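Local coordinates for protein uracil-dna glycosylase (PDB 4UQM) that belongs to the uracil-DNA glycosylase superfamily of alpha/beta proteins, compact single-domain enzymes built around a four-stranded parallel beta sheet flanked by helices, at residues G73-G81 / L228-W238; N172-W183 / I194-G205. The protein carries 1 engineered substitution. All blocks are in the same frame, centred on the assembly; numbering follows the deposited sequence.

Contacts 1 and 2 follow the same central sheet outward from an inner strand to an edge, and their centres lie about 10 Å apart. Contact 1 sets strand 77-81 against the chain leaving helix 220-230; contact 2 pairs strand 179-183 with the edge strand 200-204. They meet directly, because 77-81 and 179-183 are neighbours: Leu78 N lies 2.8 Å from Val179 O, and Leu78 O the same 2.8 Å from Ile181 N, both probable hydrogen bonds. Helix 220-230 follows strand 200-204 in the chain and so leads from one contact to the other. At their nearest atoms, contact 2 comes within about 3 Å of the bound nucleic acid and contact 1 within about 8 Å.

Contact 1: G73-G81 / L228-W238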
loop_
_atom_site.group_PDB
_atom_site.type_symbol
_atom_site.label_atom_id
_atom_site.label_comp_id
_atom_site.label_asym_id
_atom_site.label_seq_id
_atom_site.Cartn_x
_atom_site.Cartn_y
_atom_site.Cartn_z
ATOM N N GLY A 73 7.223 -7.703 -11.006
ATOM C CA GLY A 73 7.077 -7.557 -12.439
ATOM C C GLY A 73 5.726 -7.052 -12.927
ATOM O O GLY A 73 5.624 -6.615 -14.090
ATOM N N GLU A 74 4.679 -7.160 -12.103
ATOM C CA GLU A 74 3.354 -6.706 -12.485
ATOM C C GLU A 74 3.031 -5.317 -11.978
ATOM O O GLU A 74 2.015 -4.774 -12.379
ATOM C CB GLU A 74 2.304 -7.676 -11.932
ATOM C CG GLU A 74 2.463 -9.062 -12.540
ATOM C CD GLU A 74 1.388 -10.071 -12.192
ATOM O OE1 GLU A 74 0.300 -9.709 -11.759
ATOM O OE2 GLU A 74 1.636 -11.284 -12.408
ATOM N N VAL A 75 3.877 -4.711 -11.166
ATOM C CA VAL A 75 3.535 -3.408 -10.585
ATOM C C VAL A 75 3.489 -2.326 -11.668
ATOM O O VAL A 75 4.462 -2.108 -12.357
ATOM C CB VAL A 75 4.542 -2.988 -9.483
ATOM C CG1 VAL A 75 4.205 -1.629 -8.913
ATOM C CG2 VAL A 75 4.585 -4.010 -8.366
ATOM N N LYS A 76 2.352 -1.658 -11.785
ATOM C CA LYS A 76 2.261 -0.460 -12.548
ATOM C C LYS A 76 1.864 0.769 -11.759
ATOM O O LYS A 76 2.157 1.893 -12.209
ATOM C CB LYS A 76 1.415 -0.663 -13.785
ATOM C CG LYS A 76 -0.006 -0.924 -13.586
ATOM C CD LYS A 76 -0.618 -1.231 -14.989
ATOM C CE LYS A 76 -2.111 -1.120 -15.029
ATOM N NZ LYS A 76 -2.491 -1.519 -16.410
ATOM N N VAL A 77 1.223 0.558 -10.607
ATOM C CA VAL A 77 0.872 1.664 -9.702
ATOM C C VAL A 77 1.230 1.224 -8.307
ATOM O O VAL A 77 0.979 0.059 -7.943
ATOM C CB VAL A 77 -0.638 1.994 -9.755
ATOM C CG1 VAL A 77 -0.998 3.108 -8.757
ATOM C CG2 VAL A 77 -1.069 2.366 -11.181
ATOM N N LEU A 78 1.913 2.084 -7.559
ATOM C CA LEU A 78 2.221 1.785 -6.186
ATOM C C LEU A 78 1.517 2.825 -5.332
ATOM O O LEU A 78 1.819 3.973 -5.420
ATOM C CB LEU A 78 3.745 1.788 -5.950
ATOM C CG LEU A 78 4.223 1.297 -4.577
ATOM C CD1 LEU A 78 5.675 0.899 -4.634
ATOM C CD2 LEU A 78 4.010 2.368 -3.492
ATOM N N ILE A 79 0.537 2.381 -4.558
ATOM C CA ILE A 79 -0.179 3.205 -3.596
ATOM C C ILE A 79 0.506 3.043 -2.256
ATOM O O ILE A 79 0.691 1.926 -1.799
ATOM C CB ILE A 79 -1.695 2.893 -3.499
ATOM C CG1 ILE A 79 -2.351 3.363 -4.788
ATOM C CG2 ILE A 79 -2.377 3.484 -2.275
ATOM C CD1 ILE A 79 -3.807 3.036 -4.909
ATOM N N LEU A 80 0.887 4.147 -1.615
ATOM C CA LEU A 80 1.556 4.087 -0.331
ATOM C C LEU A 80 0.822 4.938 0.694
ATOM O O LEU A 80 0.745 6.159 0.551
ATOM C CB LEU A 80 2.999 4.566 -0.463
ATOM C CG LEU A 80 3.924 4.320 0.732
ATOM C CD1 LEU A 80 4.087 2.853 1.006
ATOM C CD2 LEU A 80 5.250 4.979 0.624
ATOM N N GLY A 81 0.197 4.255 1.656
ATOM C CA GLY A 81 -0.372 4.909 2.835
ATOM C C GLY A 81 0.603 4.957 3.997
ATOM O O GLY A 81 1.830 4.799 3.834
ATOM N N LEU A 228 -0.183 6.475 -17.222
ATOM C CA LEU A 228 -0.020 5.119 -17.762
ATOM C C LEU A 228 -0.247 5.122 -19.260
ATOM O O LEU A 228 0.542 4.563 -20.018
ATOM C CB LEU A 228 -0.950 4.139 -17.080
ATOM C CG LEU A 228 -0.618 3.864 -15.602
ATOM C CD1 LEU A 228 -1.742 3.137 -14.888
ATOM C CD2 LEU A 228 0.706 3.115 -15.506
ATOM N N GLU A 229 -1.325 5.783 -19.685
ATOM C CA GLU A 229 -1.673 5.773 -21.099
ATOM C C GLU A 229 -0.611 6.435 -21.942
ATOM O O GLU A 229 -0.261 5.916 -23.016
ATOM C CB GLU A 229 -3.001 6.469 -21.277
ATOM C CG GLU A 229 -4.148 5.616 -20.813
ATOM C CD GLU A 229 -5.429 6.413 -20.568
ATOM O OE1 GLU A 229 -5.466 7.591 -20.901
ATOM O OE2 GLU A 229 -6.369 5.915 -19.929
ATOM N N LYS A 230 -0.051 7.532 -21.464
ATOM C CA LYS A 230 1.002 8.224 -22.225
ATOM C C LYS A 230 2.282 7.393 -22.377
ATOM O O LYS A 230 3.035 7.597 -23.331
ATOM C CB LYS A 230 1.335 9.586 -21.614
ATOM C CG LYS A 230 0.163 10.563 -21.565
ATOM C CD LYS A 230 -0.265 11.144 -22.896
ATOM C CE LYS A 230 -1.551 11.957 -22.725
ATOM N NZ LYS A 230 -1.362 13.082 -21.740
ATOM N N ALA A 231 2.501 6.448 -21.445
ATOM C CA ALA A 231 3.619 5.501 -21.527
ATOM C C ALA A 231 3.305 4.179 -22.250
ATOM O O ALA A 231 4.128 3.279 -22.289
ATOM C CB ALA A 231 4.164 5.224 -20.120
ATOM N N GLY A 232 2.103 4.030 -22.800
ATOM C CA GLY A 232 1.732 2.759 -23.445
ATOM C C GLY A 232 1.429 1.617 -22.489
ATOM O O GLY A 232 1.356 0.446 -22.888
ATOM N N ARG A 233 1.215 1.953 -21.229
ATOM C CA ARG A 233 0.740 1.022 -20.262
ATOM C C ARG A 233 -0.807 1.238 -20.307
ATOM O O ARG A 233 -1.346 2.317 -20.629
ATOM C CB ARG A 233 1.401 1.254 -18.888
ATOM C CG ARG A 233 2.924 1.294 -18.933
ATOM C CD ARG A 233 3.597 0.875 -17.645
ATOM N NE ARG A 233 3.427 -0.566 -17.441
ATOM C CZ ARG A 233 3.870 -1.285 -16.409
ATOM N NH1 ARG A 233 4.511 -0.764 -15.365
ATOM N NH2 ARG A 233 3.591 -2.576 -16.405
ATOM N N GLY A 234 -1.521 0.194 -20.032
ATOM C CA GLY A 234 -2.946 0.263 -19.909
ATOM C C GLY A 234 -3.363 0.961 -18.622
ATOM O O GLY A 234 -2.679 0.866 -17.607
ATOM N N PRO A 235 -4.498 1.629 -18.673
ATOM C CA PRO A 235 -5.043 2.262 -17.467
ATOM C C PRO A 235 -5.523 1.228 -16.485
ATOM O O PRO A 235 -5.739 0.087 -16.835
ATOM C CB PRO A 235 -6.218 3.048 -17.989
ATOM C CG PRO A 235 -6.628 2.396 -19.273
ATOM C CD PRO A 235 -5.412 1.749 -19.829
ATOM N N VAL A 236 -5.641 1.652 -15.262
ATOM C CA VAL A 236 -6.308 0.845 -14.250
ATOM C C VAL A 236 -7.816 0.957 -14.400
ATOM O O VAL A 236 -8.372 2.020 -14.626
ATOM C CB VAL A 236 -5.938 1.353 -12.818
ATOM C CG1 VAL A 236 -6.724 0.614 -11.721
ATOM C CG2 VAL A 236 -4.439 1.213 -12.567
ATOM N N GLU A 237 -8.496 -0.180 -14.267
ATOM C CA GLU A 237 -9.929 -0.172 -14.122
ATOM C C GLU A 237 -10.266 0.015 -12.648
ATOM O O GLU A 237 -10.141 -0.921 -11.844
ATOM C CB GLU A 237 -10.492 -1.493 -14.604
ATOM C CG GLU A 237 -11.980 -1.647 -14.352
ATOM C CD GLU A 237 -12.760 -0.630 -15.111
ATOM O OE1 GLU A 237 -12.914 -0.792 -16.332
ATOM O OE2 GLU A 237 -13.141 0.388 -14.530
ATOM N N TRP A 238 -10.567 1.253 -12.268
ATOM C CA TRP A 238 -10.813 1.558 -10.881
ATOM C C TRP A 238 -12.158 1.018 -10.378
ATOM O O TRP A 238 -12.331 0.791 -9.177
ATOM C CB TRP A 238 -10.700 3.079 -10.614
ATOM C CG TRP A 238 -9.316 3.641 -10.849
ATOM C CD1 TRP A 238 -8.916 4.446 -11.887
ATOM C CD2 TRP A 238 -8.157 3.449 -10.021
ATOM N NE1 TRP A 238 -7.580 4.755 -11.749
ATOM C CE2 TRP A 238 -7.095 4.167 -10.606
ATOM C CE3 TRP A 238 -7.940 2.772 -8.822
ATOM C CZ2 TRP A 238 -5.806 4.171 -10.057
ATOM C CZ3 TRP A 238 -6.661 2.794 -8.278
ATOM C CH2 TRP A 238 -5.615 3.482 -8.897
#
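Lys76 and Arg233 lie against each other where the chain enters strand 77-81, an inner strand of the parallel sheet of the uracil-DNA glycosylase fold, and where it leaves helix 220-230 through a Schellman motif. Each sends its cationic end to a main-chain carbonyl of the opposite segment. Lys76 NZ bonds to Gly234 O at 2.7 Å, approaching from 54° above the carbonyl plane instead of along a lone pair. Its CG stands between the backbone N and the carbonyl carbon (chi1 67°), and the chain runs extended from there, which carries the amine across to the loop. Arg233 NH1 donates in the other direction, to Val75 O at 3.3 Å, with a bent N-H...O angle of 147°. One face of the guanidinium rests on Lys76 CB, which sits 3.4 Å above its plane, toward the rim.

Further along strand 77-81 the contact turns apolar. Val77 CG2 touches both Leu228 CD1 and Val236 CG2, at 3.8 Å each. Two residues further along each segment, Ile79 CD1 reaches the edge of the Trp238 ring, 4.4 Å from CH2, while Val236 CG1 lies 3.6 Å above the centre of that ring's face.

A second shell holds these groups in place. Arg233 NH1 also bonds to Arg177 O, its stronger partner, and Val75 O receives Lys174 NZ as well. Trp238 packs edge-to-face with both Phe221 and Trp133, and Asn225 OD1 accepts a bond from Val236 N. The helix end itself positions Arg233: Gly232, with positive phi, bonds through its N to Glu229 O, and Arg233 N closes the motif on Leu228 O at 3.0 Å.

Contact 2: N172-W183 / I194-G205; sequences NAKEERVVFILW and ITGKNHVVIESG
Strands 179-183 and 200-204 run parallel, their axes 4.7 Å apart and 15° from alignment, with Val179 beside Val200 and Trp183 beside Ser204; Phe180 and Leu182 bond through N and O to residues on both sides of their partners, as parallel pairing requires. Where the chain enters the strands, His199 takes over from the backbone. Its NE2 donates to Asn172 O at 2.9 Å, with the acceptor in the ring plane, while ND1 accepts Val178 N at 3.1 Å, and two bonds on two nitrogens fix the rotation of the imidazole. Asn172 extends its amide to the start of the type I turn Gly196-His199 that carries the histidine, with CG opposite the backbone N across the CA-CB bond (chi1 -178°). Its OD1 holds Gly196 N at 2.9 Å on a lone pair, and ND2 donates to Thr195 OG1.

Phe180 lies between aliphatic groups: Ile194 CG1 stands 4.0 Å from the ring centroid, over one face, and Val178 CG1 lies over the opposite face, displaced toward the rim. An edge of the ring points at the face of His199, the planes at 67°, an edge-to-face pair. On the other side of the sheet Arg177 bends back so that NE reaches Asn198 O at 2.7 Å, in the guanidinium plane, and Val200 CG2 sits 3.5 Å above the centre of that plane. A water joins Arg177 NH2 to Lys197 O and His199 O; another bridges Trp183 NE1 and Ser204 OG at the far end.

The pair forms a beta-alpha-beta unit with helix 185-188. Ile168 and Val171 of helix 160-172 touch Phe180 on its side of the sheet, Thr224 of helix 220-230 meets Val179, Ile181 and Ile202 on the other side, and strand 77-81 flanks 179-183, leaving 200-204 at the sheet's edge.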
loop_
_atom_site.group_PDB
_atom_site.type_symbol
_atom_site.label_atom_id
_atom_site.label_comp_id
_atom_site.label_asym_id
_atom_site.label_seq_id
_atom_site.Cartn_x
_atom_site.Cartn_y
_atom_site.Cartn_z
ATOM N N ASN A 172 11.306 1.249 -8.254
ATOM C CA ASN A 172 11.945 2.345 -8.996
ATOM C C ASN A 172 12.983 1.872 -10.018
ATOM O O ASN A 172 13.201 2.487 -11.063
ATOM C CB ASN A 172 12.637 3.254 -7.998
ATOM C CG ASN A 172 13.288 4.431 -8.649
ATOM O OD1 ASN A 172 12.608 5.303 -9.197
ATOM N ND2 ASN A 172 14.596 4.486 -8.600
ATOM N N ALA A 173 13.638 0.770 -9.705
ATOM C CA ALA A 173 14.599 0.152 -10.622
ATOM C C ALA A 173 13.959 -0.411 -11.903
ATOM O O ALA A 173 14.694 -0.740 -12.855
ATOM C CB ALA A 173 15.379 -0.944 -9.903
ATOM N N LYS A 174 12.635 -0.584 -11.936
ATOM C CA LYS A 174 11.987 -1.020 -13.185
ATOM C C LYS A 174 12.120 0.063 -14.249
ATOM O O LYS A 174 12.039 1.262 -13.951
ATOM C CB LYS A 174 10.516 -1.357 -12.958
ATOM C CG LYS A 174 10.227 -2.576 -12.067
ATOM C CD LYS A 174 8.805 -2.518 -11.528
ATOM C CE LYS A 174 7.718 -2.515 -12.543
ATOM N NZ LYS A 174 7.034 -3.769 -12.756
ATOM N N GLU A 175 12.254 -0.375 -15.489
ATOM C CA GLU A 175 12.422 0.529 -16.623
ATOM C C GLU A 175 11.081 1.109 -17.083
ATOM O O GLU A 175 10.981 2.305 -17.338
ATOM C CB GLU A 175 13.223 -0.171 -17.741
ATOM C CG GLU A 175 14.621 -0.572 -17.220
ATOM C CD GLU A 175 15.495 -1.430 -18.131
ATOM O OE1 GLU A 175 15.051 -2.537 -18.583
ATOM O OE2 GLU A 175 16.688 -1.028 -18.302
ATOM N N GLU A 176 10.055 0.284 -17.102
ATOM C CA GLU A 176 8.731 0.742 -17.549
ATOM C C GLU A 176 8.061 1.580 -16.498
ATOM O O GLU A 176 8.217 1.316 -15.320
ATOM C CB GLU A 176 7.809 -0.396 -17.928
ATOM C CG GLU A 176 6.875 0.043 -19.054
ATOM C CD GLU A 176 6.220 -1.108 -19.784
ATOM O OE1 GLU A 176 6.292 -2.251 -19.244
ATOM O OE2 GLU A 176 5.656 -0.870 -20.891
ATOM N N ARG A 177 7.340 2.599 -16.962
ATOM C CA ARG A 177 6.662 3.533 -16.083
ATOM C C ARG A 177 5.847 2.878 -14.965
ATOM O O ARG A 177 4.969 2.027 -15.176
ATOM C CB ARG A 177 5.703 4.430 -16.882
ATOM C CG ARG A 177 4.876 5.349 -15.992
ATOM C CD ARG A 177 4.331 6.516 -16.751
ATOM N NE ARG A 177 5.362 7.517 -17.105
ATOM C CZ ARG A 177 5.093 8.667 -17.700
ATOM N NH1 ARG A 177 3.869 8.918 -18.184
ATOM N NH2 ARG A 177 6.062 9.554 -17.909
ATOM N N VAL A 178 6.093 3.344 -13.760
ATOM C CA VAL A 178 5.274 3.107 -12.599
ATOM C C VAL A 178 4.801 4.452 -12.069
ATOM O O VAL A 178 5.577 5.439 -11.988
ATOM C CB VAL A 178 6.062 2.345 -11.518
ATOM C CG1 VAL A 178 5.258 2.206 -10.283
ATOM C CG2 VAL A 178 6.447 0.971 -12.055
ATOM N N VAL A 179 3.534 4.504 -11.707
ATOM C CA VAL A 179 2.985 5.653 -10.995
ATOM C C VAL A 179 2.981 5.375 -9.515
ATOM O O VAL A 179 2.349 4.408 -9.049
ATOM C CB VAL A 179 1.576 5.996 -11.519
ATOM C CG1 VAL A 179 0.993 7.211 -10.782
ATOM C CG2 VAL A 179 1.512 6.174 -13.046
ATOM N N PHE A 180 3.649 6.215 -8.759
ATOM C CA PHE A 180 3.681 6.152 -7.322
ATOM C C PHE A 180 2.741 7.184 -6.752
ATOM O O PHE A 180 2.917 8.388 -7.015
ATOM C CB PHE A 180 5.099 6.450 -6.810
ATOM C CG PHE A 180 6.173 5.455 -7.247
ATOM C CD1 PHE A 180 6.715 5.473 -8.529
ATOM C CD2 PHE A 180 6.656 4.521 -6.344
ATOM C CE1 PHE A 180 7.739 4.612 -8.872
ATOM C CE2 PHE A 180 7.676 3.613 -6.689
ATOM C CZ PHE A 180 8.201 3.662 -7.967
ATOM N N ILE A 181 1.786 6.725 -5.960
ATOM C CA ILE A 181 0.809 7.588 -5.276
ATOM C C ILE A 181 1.129 7.564 -3.787
ATOM O O ILE A 181 0.996 6.554 -3.131
ATOM C CB ILE A 181 -0.661 7.101 -5.507
ATOM C CG1 ILE A 181 -0.970 7.010 -7.012
ATOM C CG2 ILE A 181 -1.657 7.967 -4.742
ATOM C CD1 ILE A 181 -2.333 6.354 -7.254
ATOM N N LEU A 182 1.574 8.732 -3.276
ATOM C CA LEU A 182 2.064 8.844 -1.887
ATOM C C LEU A 182 0.997 9.595 -1.124
ATOM O O LEU A 182 0.804 10.818 -1.324
ATOM C CB LEU A 182 3.413 9.566 -1.879
ATOM C CG LEU A 182 4.471 8.958 -2.830
ATOM C CD1 LEU A 182 5.783 9.750 -2.701
ATOM C CD2 LEU A 182 4.690 7.474 -2.561
ATOM N N TRP A 183 0.310 8.880 -0.228
ATOM C CA TRP A 183 -0.766 9.446 0.564
ATOM C C TRP A 183 -0.334 9.649 2.001
ATOM O O TRP A 183 -0.260 8.676 2.763
ATOM C CB TRP A 183 -1.997 8.517 0.551
ATOM C CG TRP A 183 -2.774 8.629 -0.784
ATOM C CD1 TRP A 183 -2.752 9.662 -1.688
ATOM C CD2 TRP A 183 -3.720 7.682 -1.277
ATOM N NE1 TRP A 183 -3.647 9.411 -2.727
ATOM C CE2 TRP A 183 -4.241 8.192 -2.482
ATOM C CE3 TRP A 183 -4.192 6.459 -0.814
ATOM C CZ2 TRP A 183 -5.208 7.472 -3.208
ATOM C CZ3 TRP A 183 -5.124 5.770 -1.547
ATOM C CH2 TRP A 183 -5.590 6.263 -2.724
ATOM N N ILE A 194 12.349 8.055 -5.603
ATOM C CA ILE A 194 11.738 7.828 -6.906
ATOM C C ILE A 194 12.448 8.690 -7.988
ATOM O O ILE A 194 12.087 9.806 -8.298
ATOM C CB ILE A 194 10.223 8.006 -6.867
ATOM C CG1 ILE A 194 9.629 7.079 -5.772
ATOM C CG2 ILE A 194 9.636 7.648 -8.230
ATOM C CD1 ILE A 194 8.362 7.589 -5.202
ATOM N N THR A 195 13.531 8.152 -8.503
ATOM C CA THR A 195 14.400 8.846 -9.448
ATOM C C THR A 195 14.288 8.333 -10.868
ATOM O O THR A 195 14.849 8.940 -11.792
ATOM C CB THR A 195 15.855 8.595 -9.035
ATOM O OG1 THR A 195 16.084 7.174 -9.000
ATOM C CG2 THR A 195 16.141 9.164 -7.686
ATOM N N GLY A 196 13.589 7.222 -11.082
ATOM C CA GLY A 196 13.545 6.651 -12.433
ATOM C C GLY A 196 12.954 7.620 -13.450
ATOM O O GLY A 196 11.885 8.212 -13.178
ATOM N N LYS A 197 13.617 7.775 -14.608
ATOM C CA LYS A 197 13.214 8.800 -15.586
ATOM C C LYS A 197 11.781 8.592 -16.104
ATOM O O LYS A 197 11.104 9.555 -16.482
ATOM C CB LYS A 197 14.182 8.886 -16.779
ATOM C CG LYS A 197 14.297 7.653 -17.687
ATOM C CD LYS A 197 15.277 7.873 -18.862
ATOM N N ASN A 198 11.339 7.342 -16.137
ATOM C CA ASN A 198 9.996 7.069 -16.638
ATOM C C ASN A 198 8.910 7.037 -15.627
ATOM O O ASN A 198 7.739 6.844 -15.989
ATOM C CB ASN A 198 9.974 5.758 -17.396
ATOM C CG ASN A 198 10.790 5.824 -18.651
ATOM O OD1 ASN A 198 10.802 6.844 -19.382
ATOM N ND2 ASN A 198 11.501 4.737 -18.923
ATOM N N HIS A 199 9.242 7.237 -14.362
ATOM C CA HIS A 199 8.237 7.120 -13.323
ATOM C C HIS A 199 7.522 8.452 -13.059
ATOM O O HIS A 199 8.001 9.489 -13.460
ATOM C CB HIS A 199 8.853 6.556 -12.048
ATOM C CG HIS A 199 9.479 5.214 -12.255
ATOM N ND1 HIS A 199 8.939 4.293 -13.122
ATOM C CD2 HIS A 199 10.590 4.636 -11.745
ATOM C CE1 HIS A 199 9.690 3.216 -13.155
ATOM N NE2 HIS A 199 10.693 3.391 -12.320
ATOM N N VAL A 200 6.378 8.378 -12.386
ATOM C CA VAL A 200 5.550 9.531 -12.050
ATOM C C VAL A 200 5.214 9.456 -10.601
ATOM O O VAL A 200 4.844 8.390 -10.104
ATOM C CB VAL A 200 4.270 9.562 -12.921
ATOM C CG1 VAL A 200 3.295 10.653 -12.488
ATOM C CG2 VAL A 200 4.604 9.737 -14.409
ATOM N N VAL A 201 5.254 10.587 -9.914
ATOM C CA VAL A 201 4.861 10.697 -8.530
ATOM C C VAL A 201 3.658 11.621 -8.397
ATOM O O VAL A 201 3.639 12.736 -8.936
ATOM C CB VAL A 201 5.989 11.216 -7.649
ATOM C CG1 VAL A 201 5.548 11.294 -6.199
ATOM C CG2 VAL A 201 7.197 10.302 -7.808
ATOM N N ILE A 202 2.653 11.113 -7.688
ATOM C CA ILE A 202 1.489 11.870 -7.297
ATOM C C ILE A 202 1.451 11.869 -5.781
ATOM O O ILE A 202 1.550 10.808 -5.160
ATOM C CB ILE A 202 0.217 11.224 -7.885
ATOM C CG1 ILE A 202 0.274 11.280 -9.387
ATOM C CG2 ILE A 202 -1.033 11.942 -7.359
ATOM C CD1 ILE A 202 -0.726 10.373 -10.089
ATOM N N GLU A 203 1.325 13.042 -5.158
ATOM C CA GLU A 203 1.380 13.100 -3.714
ATOM C C GLU A 203 0.273 13.974 -3.188
ATOM O O GLU A 203 -0.089 14.984 -3.792
ATOM C CB GLU A 203 2.772 13.513 -3.213
ATOM C CG GLU A 203 3.172 14.897 -3.506
ATOM C CD GLU A 203 4.637 15.148 -3.141
ATOM O OE1 GLU A 203 5.122 14.684 -2.090
ATOM O OE2 GLU A 203 5.331 15.675 -3.974
ATOM N N SER A 204 -0.214 13.609 -2.009
ATOM C CA SER A 204 -1.235 14.412 -1.331
ATOM C C SER A 204 -1.304 14.052 0.126
ATOM O O SER A 204 -0.585 13.172 0.595
ATOM C CB SER A 204 -2.640 14.191 -1.933
ATOM O OG SER A 204 -3.152 12.916 -1.611
ATOM N N GLY A 205 -2.195 14.718 0.837
ATOM C CA GLY A 205 -2.565 14.236 2.149
ATOM C C GLY A 205 -3.253 12.872 2.100
ATOM O O GLY A 205 -3.783 12.407 1.072
HETATM O O HOH W 1 8.440 10.077 -16.207
HETATM O O HOH W 2 -4.093 12.016 -4.008
#